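Local coordinates for putative phosphoribosyltransferase (Neisseria gonorrhoeae, PDB 5VOG), which binds the alarmone ppGpp and is probably a phosphoribosyltransferase, at residues Q11-T16 with W160-P165; V133-I138 with S153-E158. All blocks are in the same frame, centred on the assembly; numbering follows the deposited sequence.

Interaction 1. Residues Q11-T16 with W160-P165. With G4P (guanosine-5',3'-tetraphosphate), chain D.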
loop_
_atom_site.group_PDB
_atom_site.type_symbol
_atom_site.label_atom_id
_atom_site.label_comp_id
_atom_site.label_asym_id
_atom_site.label_seq_id
_atom_site.Cartn_x
_atom_site.Cartn_y
_atom_site.Cartn_z
ATOM N N GLN A 11 -25.162 8.812 8.936
ATOM C CA GLN A 11 -24.585 9.904 8.172
ATOM C C GLN A 11 -23.333 9.428 7.455
ATOM O O GLN A 11 -22.707 8.431 7.830
ATOM C CB GLN A 11 -24.242 11.093 9.065
ATOM C CG GLN A 11 -25.455 11.910 9.477
ATOM C CD GLN A 11 -25.086 13.167 10.241
ATOM O OE1 GLN A 11 -25.617 13.430 11.319
ATOM N NE2 GLN A 11 -24.179 13.957 9.679
ATOM N N LYS A 12 -22.969 10.158 6.408
ATOM C CA LYS A 12 -21.854 9.780 5.558
ATOM C C LYS A 12 -20.913 10.962 5.407
ATOM O O LYS A 12 -21.330 12.121 5.475
ATOM C CB LYS A 12 -22.350 9.301 4.184
ATOM C CG LYS A 12 -23.308 8.125 4.284
ATOM C CD LYS A 12 -24.003 7.820 2.971
ATOM C CE LYS A 12 -23.048 7.235 1.956
ATOM N NZ LYS A 12 -23.775 6.801 0.729
ATOM N N ILE A 13 -19.635 10.660 5.201
ATOM C CA ILE A 13 -18.622 11.686 5.008
ATOM C C ILE A 13 -17.660 11.206 3.930
ATOM O O ILE A 13 -17.406 10.006 3.786
ATOM C CB ILE A 13 -17.901 12.033 6.342
ATOM C CG1 ILE A 13 -16.980 13.244 6.170
ATOM C CG2 ILE A 13 -17.132 10.833 6.883
ATOM C CD1 ILE A 13 -16.719 14.010 7.459
ATOM N N TRP A 14 -17.170 12.155 3.134
ATOM C CA TRP A 14 -16.178 11.914 2.094
ATOM C C TRP A 14 -14.920 12.710 2.412
ATOM O O TRP A 14 -15.000 13.887 2.781
ATOM C CB TRP A 14 -16.702 12.334 0.711
ATOM C CG TRP A 14 -17.812 11.484 0.150
ATOM C CD1 TRP A 14 -17.716 10.607 -0.890
ATOM C CD2 TRP A 14 -19.182 11.443 0.580
ATOM N NE1 TRP A 14 -18.930 10.016 -1.130
ATOM C CE2 TRP A 14 -19.850 10.515 -0.244
ATOM C CE3 TRP A 14 -19.908 12.103 1.579
ATOM C CZ2 TRP A 14 -21.205 10.221 -0.098
ATOM C CZ3 TRP A 14 -21.252 11.809 1.725
ATOM C CH2 TRP A 14 -21.890 10.878 0.888
ATOM N N TYR A 15 -13.759 12.076 2.249
ATOM C CA TYR A 15 -12.473 12.716 2.487
ATOM C C TYR A 15 -11.648 12.686 1.211
ATOM O O TYR A 15 -11.582 11.656 0.535
ATOM C CB TYR A 15 -11.678 12.015 3.604
ATOM C CG TYR A 15 -12.279 12.103 4.985
ATOM C CD1 TYR A 15 -12.465 13.330 5.616
ATOM C CD2 TYR A 15 -12.625 10.950 5.680
ATOM C CE1 TYR A 15 -13.000 13.400 6.892
ATOM C CE2 TYR A 15 -13.152 11.012 6.958
ATOM C CZ TYR A 15 -13.342 12.233 7.556
ATOM O OH TYR A 15 -13.866 12.280 8.832
ATOM N N THR A 16 -11.005 13.806 0.895
ATOM C CA THR A 16 -10.093 13.832 -0.238
ATOM C C THR A 16 -8.780 13.141 0.129
ATOM O O THR A 16 -8.469 12.923 1.301
ATOM C CB THR A 16 -9.808 15.271 -0.689
ATOM O OG1 THR A 16 -9.042 15.947 0.319
ATOM C CG2 THR A 16 -11.106 16.040 -0.947
ATOM N N TRP A 160 -20.092 7.237 11.537
ATOM C CA TRP A 160 -20.555 7.552 10.197
ATOM C C TRP A 160 -19.857 6.638 9.205
ATOM O O TRP A 160 -18.771 6.119 9.472
ATOM C CB TRP A 160 -20.250 9.005 9.820
ATOM C CG TRP A 160 -20.950 10.047 10.640
ATOM C CD1 TRP A 160 -21.872 9.848 11.626
ATOM C CD2 TRP A 160 -20.774 11.460 10.529
ATOM N NE1 TRP A 160 -22.282 11.061 12.136
ATOM C CE2 TRP A 160 -21.621 12.065 11.479
ATOM C CE3 TRP A 160 -19.982 12.275 9.714
ATOM C CZ2 TRP A 160 -21.697 13.445 11.636
ATOM C CZ3 TRP A 160 -20.059 13.648 9.874
ATOM C CH2 TRP A 160 -20.908 14.217 10.826
ATOM N N TRP A 161 -20.464 6.466 8.035
ATOM C CA TRP A 161 -19.792 5.723 6.980
ATOM C C TRP A 161 -18.799 6.637 6.276
ATOM O O TRP A 161 -19.174 7.690 5.747
ATOM C CB TRP A 161 -20.781 5.145 5.977
ATOM C CG TRP A 161 -20.073 4.201 5.060
ATOM C CD1 TRP A 161 -19.702 4.425 3.764
ATOM C CD2 TRP A 161 -19.601 2.894 5.395
ATOM N NE1 TRP A 161 -19.042 3.325 3.268
ATOM C CE2 TRP A 161 -18.967 2.371 4.250
ATOM C CE3 TRP A 161 -19.659 2.110 6.554
ATOM C CZ2 TRP A 161 -18.401 1.095 4.225
ATOM C CZ3 TRP A 161 -19.094 0.843 6.529
ATOM C CH2 TRP A 161 -18.473 0.350 5.373
ATOM N N ILE A 162 -17.537 6.232 6.270
ATOM C CA ILE A 162 -16.469 7.011 5.658
ATOM C C ILE A 162 -16.274 6.540 4.227
ATOM O O ILE A 162 -16.074 5.343 3.978
ATOM C CB ILE A 162 -15.165 6.879 6.460
ATOM C CG1 ILE A 162 -15.367 7.382 7.892
ATOM C CG2 ILE A 162 -14.033 7.617 5.759
ATOM C CD1 ILE A 162 -14.225 6.987 8.838
ATOM N N ASN A 163 -16.330 7.478 3.286
ATOM C CA ASN A 163 -16.068 7.187 1.879
ATOM C C ASN A 163 -14.652 7.635 1.548
ATOM O O ASN A 163 -14.347 8.831 1.592
ATOM C CB ASN A 163 -17.098 7.882 0.996
ATOM C CG ASN A 163 -18.490 7.373 1.250
ATOM O OD1 ASN A 163 -18.871 6.326 0.740
ATOM N ND2 ASN A 163 -19.247 8.088 2.081
ATOM N N TYR A 164 -13.774 6.658 1.238
ATOM C CA TYR A 164 -12.368 6.903 0.957
ATOM C C TYR A 164 -12.157 7.244 -0.511
ATOM O O TYR A 164 -12.835 6.698 -1.384
ATOM C CB TYR A 164 -11.526 5.678 1.330
ATOM C CG TYR A 164 -11.464 5.517 2.827
ATOM C CD1 TYR A 164 -10.668 6.355 3.587
ATOM C CD2 TYR A 164 -12.252 4.575 3.486
ATOM C CE1 TYR A 164 -10.625 6.246 4.967
ATOM C CE2 TYR A 164 -12.219 4.455 4.867
ATOM C CZ TYR A 164 -11.408 5.305 5.602
ATOM O OH TYR A 164 -11.373 5.212 6.982
ATOM N N PRO A 165 -11.205 8.132 -0.795
ATOM C CA PRO A 165 -10.961 8.503 -2.196
ATOM C C PRO A 165 -10.458 7.339 -3.034
ATOM O O PRO A 165 -10.666 7.323 -4.256
ATOM C CB PRO A 165 -9.917 9.623 -2.083
ATOM C CG PRO A 165 -9.204 9.346 -0.781
ATOM C CD PRO A 165 -10.262 8.779 0.138
HETATM P PB G4P D . -10.936 -2.864 12.620
HETATM O O1B G4P D . -10.535 -4.065 13.318
HETATM O O2B G4P D . -11.885 -1.933 13.406
HETATM O O3B G4P D . -9.687 -2.059 12.139
HETATM O O3A G4P D . -11.646 -3.221 11.238
HETATM P PA G4P D . -12.923 -4.113 10.923
HETATM O O1A G4P D . -12.623 -5.553 11.075
HETATM O O2A G4P D . -14.092 -3.625 11.741
HETATM O "O5'" G4P D . -13.195 -3.682 9.394
HETATM C "C5'" G4P D . -13.872 -4.540 8.455
HETATM C "C4'" G4P D . -13.965 -3.812 7.140
HETATM O "O4'" G4P D . -14.904 -2.728 7.241
HETATM C "C3'" G4P D . -12.648 -3.193 6.660
HETATM O "O3'" G4P D . -12.329 -3.740 5.363
HETATM C "C2'" G4P D . -12.913 -1.688 6.568
HETATM O "O2'" G4P D . -12.278 -1.057 5.457
HETATM C "C1'" G4P D . -14.435 -1.658 6.450
HETATM N N9 G4P D . -15.007 -0.424 6.991
HETATM C C8 G4P D . -15.397 -0.195 8.284
HETATM N N7 G4P D . -15.859 1.018 8.475
HETATM C C5 G4P D . -15.764 1.622 7.229
HETATM C C6 G4P D . -16.122 2.934 6.786
HETATM O O6 G4P D . -16.611 3.847 7.458
HETATM N N1 G4P D . -15.873 3.116 5.440
HETATM C C2 G4P D . -15.341 2.171 4.602
HETATM N N2 G4P D . -15.187 2.515 3.320
HETATM N N3 G4P D . -15.003 0.948 4.999
HETATM C C4 G4P D . -15.240 0.742 6.309
HETATM P PC G4P D . -11.585 -5.123 5.179
HETATM O O1C G4P D . -12.539 -6.260 5.286
HETATM O O2C G4P D . -10.487 -5.117 6.208
HETATM O O3C G4P D . -10.927 -5.034 3.729
HETATM P PD G4P D . -9.777 -4.139 3.083
HETATM O O1D G4P D . -9.025 -3.540 4.225
HETATM O O2D G4P D . -8.920 -5.119 2.248
HETATM O O3D G4P D . -10.487 -3.152 2.193
HETATM O O HOH W 1 -21.460 5.163 0.155
#

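Interaction 2. Residues V133-I138 with S153-E158. With G4P (guanosine-5',3'-tetraphosphate), chain D.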
loop_
_atom_site.group_PDB
_atom_site.type_symbol
_atom_site.label_atom_id
_atom_site.label_comp_id
_atom_site.label_asym_id
_atom_site.label_seq_id
_atom_site.Cartn_x
_atom_site.Cartn_y
_atom_site.Cartn_z
ATOM N N VAL A 133 -3.986 4.018 13.524
ATOM C CA VAL A 133 -5.088 3.970 12.572
ATOM C C VAL A 133 -5.403 5.384 12.113
ATOM O O VAL A 133 -5.280 6.347 12.876
ATOM C CB VAL A 133 -6.350 3.294 13.148
ATOM C CG1 VAL A 133 -6.124 1.819 13.315
ATOM C CG2 VAL A 133 -6.748 3.927 14.480
ATOM N N LEU A 134 -5.788 5.506 10.844
ATOM C CA LEU A 134 -6.128 6.814 10.299
ATOM C C LEU A 134 -7.368 7.388 10.981
ATOM O O LEU A 134 -7.347 8.522 11.483
ATOM C CB LEU A 134 -6.328 6.689 8.786
ATOM C CG LEU A 134 -7.001 7.830 8.017
ATOM C CD1 LEU A 134 -6.189 9.113 8.090
ATOM C CD2 LEU A 134 -7.193 7.409 6.560
ATOM N N HIS A 135 -8.449 6.610 11.028
ATOM C CA HIS A 135 -9.738 7.048 11.549
ATOM C C HIS A 135 -10.202 6.118 12.653
ATOM O O HIS A 135 -10.271 4.899 12.453
ATOM C CB HIS A 135 -10.786 7.066 10.441
ATOM C CG HIS A 135 -10.509 8.071 9.378
ATOM N ND1 HIS A 135 -10.622 7.782 8.035
ATOM C CD2 HIS A 135 -10.149 9.373 9.461
ATOM C CE1 HIS A 135 -10.334 8.865 7.336
ATOM N NE2 HIS A 135 -10.050 9.845 8.178
ATOM N N GLU A 136 -10.560 6.699 13.800
ATOM C CA GLU A 136 -11.113 5.965 14.934
ATOM C C GLU A 136 -12.587 6.326 15.079
ATOM O O GLU A 136 -12.917 7.451 15.467
ATOM C CB GLU A 136 -10.351 6.289 16.216
ATOM C CG GLU A 136 -10.970 5.654 17.446
ATOM C CD GLU A 136 -10.286 6.067 18.735
ATOM O OE1 GLU A 136 -9.357 6.906 18.701
ATOM O OE2 GLU A 136 -10.683 5.544 19.794
ATOM N N LYS A 137 -13.471 5.373 14.790
ATOM C CA LYS A 137 -14.899 5.606 14.968
ATOM C C LYS A 137 -15.299 5.410 16.425
ATOM O O LYS A 137 -14.919 4.420 17.059
ATOM C CB LYS A 137 -15.718 4.671 14.094
ATOM C CG LYS A 137 -15.605 4.920 12.615
ATOM C CD LYS A 137 -16.561 3.957 11.947
ATOM C CE LYS A 137 -16.640 4.134 10.486
ATOM N NZ LYS A 137 -17.658 3.193 9.954
ATOM N N ILE A 138 -16.089 6.347 16.941
ATOM C CA ILE A 138 -16.580 6.295 18.316
ATOM C C ILE A 138 -17.867 5.476 18.318
ATOM O O ILE A 138 -18.925 5.947 17.900
ATOM C CB ILE A 138 -16.794 7.691 18.893
ATOM C CG1 ILE A 138 -15.488 8.487 18.823
ATOM C CG2 ILE A 138 -17.323 7.573 20.317
ATOM C CD1 ILE A 138 -14.263 7.722 19.315
ATOM N N SER A 153 -4.633 7.248 16.932
ATOM C CA SER A 153 -5.515 7.458 15.799
ATOM C C SER A 153 -5.307 8.860 15.249
ATOM O O SER A 153 -5.014 9.799 15.989
ATOM C CB SER A 153 -6.983 7.234 16.170
ATOM O OG SER A 153 -7.405 8.128 17.187
ATOM N N GLY A 154 -5.435 8.989 13.933
ATOM C CA GLY A 154 -5.268 10.284 13.310
ATOM C C GLY A 154 -6.306 11.284 13.774
ATOM O O GLY A 154 -5.962 12.354 14.281
ATOM N N ILE A 155 -7.580 10.948 13.578
ATOM C CA ILE A 155 -8.695 11.698 14.141
ATOM C C ILE A 155 -9.735 10.701 14.627
ATOM O O ILE A 155 -9.836 9.583 14.116
ATOM C CB ILE A 155 -9.340 12.673 13.132
ATOM C CG1 ILE A 155 -9.739 11.930 11.853
ATOM C CG2 ILE A 155 -8.406 13.834 12.817
ATOM C CD1 ILE A 155 -10.619 12.740 10.937
ATOM N N THR A 156 -10.520 11.113 15.615
ATOM C CA THR A 156 -11.712 10.363 15.968
ATOM C C THR A 156 -12.886 10.897 15.160
ATOM O O THR A 156 -12.973 12.095 14.881
ATOM C CB THR A 156 -12.013 10.464 17.458
ATOM O OG1 THR A 156 -12.335 11.818 17.772
ATOM C CG2 THR A 156 -10.803 10.019 18.265
ATOM N N VAL A 157 -13.782 9.997 14.774
ATOM C CA VAL A 157 -14.919 10.295 13.914
ATOM C C VAL A 157 -16.180 9.783 14.600
ATOM O O VAL A 157 -16.133 8.815 15.367
ATOM C CB VAL A 157 -14.758 9.642 12.506
ATOM C CG1 VAL A 157 -15.749 10.231 11.504
ATOM C CG2 VAL A 157 -13.326 9.771 11.983
ATOM N N GLU A 158 -17.308 10.415 14.298
ATOM C CA GLU A 158 -18.597 9.868 14.669
ATOM C C GLU A 158 -18.776 8.495 14.028
ATOM O O GLU A 158 -18.006 8.077 13.158
ATOM C CB GLU A 158 -19.717 10.798 14.213
ATOM C CG GLU A 158 -19.670 12.160 14.858
ATOM C CD GLU A 158 -20.101 12.100 16.295
ATOM O OE1 GLU A 158 -21.227 11.618 16.546
ATOM O OE2 GLU A 158 -19.312 12.517 17.169
HETATM P PB G4P D . -10.936 -2.864 12.620
HETATM O O1B G4P D . -10.535 -4.065 13.318
HETATM O O2B G4P D . -11.885 -1.933 13.406
HETATM O O3B G4P D . -9.687 -2.059 12.139
HETATM O O3A G4P D . -11.646 -3.221 11.238
HETATM P PA G4P D . -12.923 -4.113 10.923
HETATM O O1A G4P D . -12.623 -5.553 11.075
HETATM O O2A G4P D . -14.092 -3.625 11.741
HETATM O "O5'" G4P D . -13.195 -3.682 9.394
HETATM C "C5'" G4P D . -13.872 -4.540 8.455
HETATM C "C4'" G4P D . -13.965 -3.812 7.140
HETATM O "O4'" G4P D . -14.904 -2.728 7.241
HETATM C "C3'" G4P D . -12.648 -3.193 6.660
HETATM O "O3'" G4P D . -12.329 -3.740 5.363
HETATM C "C2'" G4P D . -12.913 -1.688 6.568
HETATM O "O2'" G4P D . -12.278 -1.057 5.457
HETATM C "C1'" G4P D . -14.435 -1.658 6.450
HETATM N N9 G4P D . -15.007 -0.424 6.991
HETATM C C8 G4P D . -15.397 -0.195 8.284
HETATM N N7 G4P D . -15.859 1.018 8.475
HETATM C C5 G4P D . -15.764 1.622 7.229
HETATM C C6 G4P D . -16.122 2.934 6.786
HETATM O O6 G4P D . -16.611 3.847 7.458
HETATM N N1 G4P D . -15.873 3.116 5.440
HETATM C C2 G4P D . -15.341 2.171 4.602
HETATM N N2 G4P D . -15.187 2.515 3.320
HETATM N N3 G4P D . -15.003 0.948 4.999
HETATM C C4 G4P D . -15.240 0.742 6.309
HETATM P PC G4P D . -11.585 -5.123 5.179
HETATM O O1C G4P D . -12.539 -6.260 5.286
HETATM O O2C G4P D . -10.487 -5.117 6.208
HETATM O O3C G4P D . -10.927 -5.034 3.729
HETATM P PD G4P D . -9.777 -4.139 3.083
HETATM O O1D G4P D . -9.025 -3.540 4.225
HETATM O O2D G4P D . -8.920 -5.119 2.248
HETATM O O3D G4P D . -10.487 -3.152 2.193
#

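Interaction 1. Residues Q11-T16 with W160-P165
Ile-13 O is gripped twice by Asn-163. The backbone N of Asn-163 comes nearly straight on at 2.8 Å, while Asn-163 ND2 donates from above the carbonyl plane at 3.2 Å from the same Ile-13 O. With CG anti to its own carbonyl carbon (chi1 -63°), the Asn-163 amide lies flat against the Trp-14 indole, their planes 16° apart. Asn-163 ND2 sits over the centre of that ring system, and CB covers its five-membered ring. A water links Asn-163 OD1 to Lys-12 NZ. At the other end the Gln-11 amide stacks on Trp-160, its NE2 3.2 Å from Trp-160 CZ2. Gln-11 CB makes a CH-pi contact over the five-membered ring of Trp-160. Trp-161 N to Gln-11 O and Ile-13 N to Trp-161 O continue the parallel pairing, and a weak bond from Tyr-15 N to Asn-163 O ends it. The backbone N and O of Ile-162 point away from strand 12-14 and bind the guanine edge: N donates to G4P O6 (2.8 Å), and O accepts from N1 (2.7 Å) and N2 of G4P. Trp-161 covers one face of that base. This small two-stranded sheet has helix 171-179 against Trp-14, helix 17-33 against Tyr-15 and strand 135-137 against Ile-162.

Interaction 2. Residues V133-I138 with S153-E158
Backbone bonds join segment 133-138 to segment 153-158, which run parallel. Gly-154 N donates to Val-133 O (2.8 Å), and Ile-155 N to Leu-134 O. Both segments turn a corner, at Leu-134 and Gly-154. Beyond it, Glu-136 bonds through both its N and its O to segment 153-158, the usual parallel pattern: N donates to Ile-155 O (3.0 Å), and O accepts from Val-157 N (2.8 Å). Ile-138 N to Val-157 O continues the pattern.

One side-chain bond crosses the contact, from Ser-153 OG to the anti lone pair of Glu-136 OE1 (2.8 Å). Glu-136 is extended, with CG anti to the backbone N (chi1 174°), and Thr-156 CG2 lies alongside its carboxylate.

On the face that carries His-135, Ile-155 and Val-157 the contacts are van der Waals. Ile-155 CG1 meets the imidazole edge in plane, 3.5 Å from His-135 CD2, and Val-157 CG2 packs against His-135 CB. His-135 ND1 is hydrogen-bonded to Tyr-164 OH.

Lys-137 NZ donates to O6 (2.8 Å) and N7 of the G4P guanine and forms a salt bridge with Asp-109. In the mainly parallel central sheet of the phosphoribosyltransferase-like fold, strand 135-137 runs between strands 107-108 and 151-157. Helix 17-33 covers Leu-134, and strand 161-163 packs against His-135 and Lys-137.

How the interactions relate
From the N terminus, strand 12-14 pairs with strand 161-163, near the other end of the chain, so interaction 1 closes a loop of more than 140 residues. The central sheet is built inside that loop. Interaction 2 closes a much shorter one, from 133-138 to 153-158, nested within the first. Strands 151-157 and 161-163 follow each other, so the chain passes directly from interaction 2 into the second half of interaction 1. Interaction 1 ties the N-terminal strand to 161-163, and interaction 2 joins two strands near one edge of the main sheet. Side chains pack the two together, Tyr-15 and Ile-162 on His-135, and Trp-160 O approaches Lys-137 CE. Both contribute to the guanine end of the ppGpp pocket.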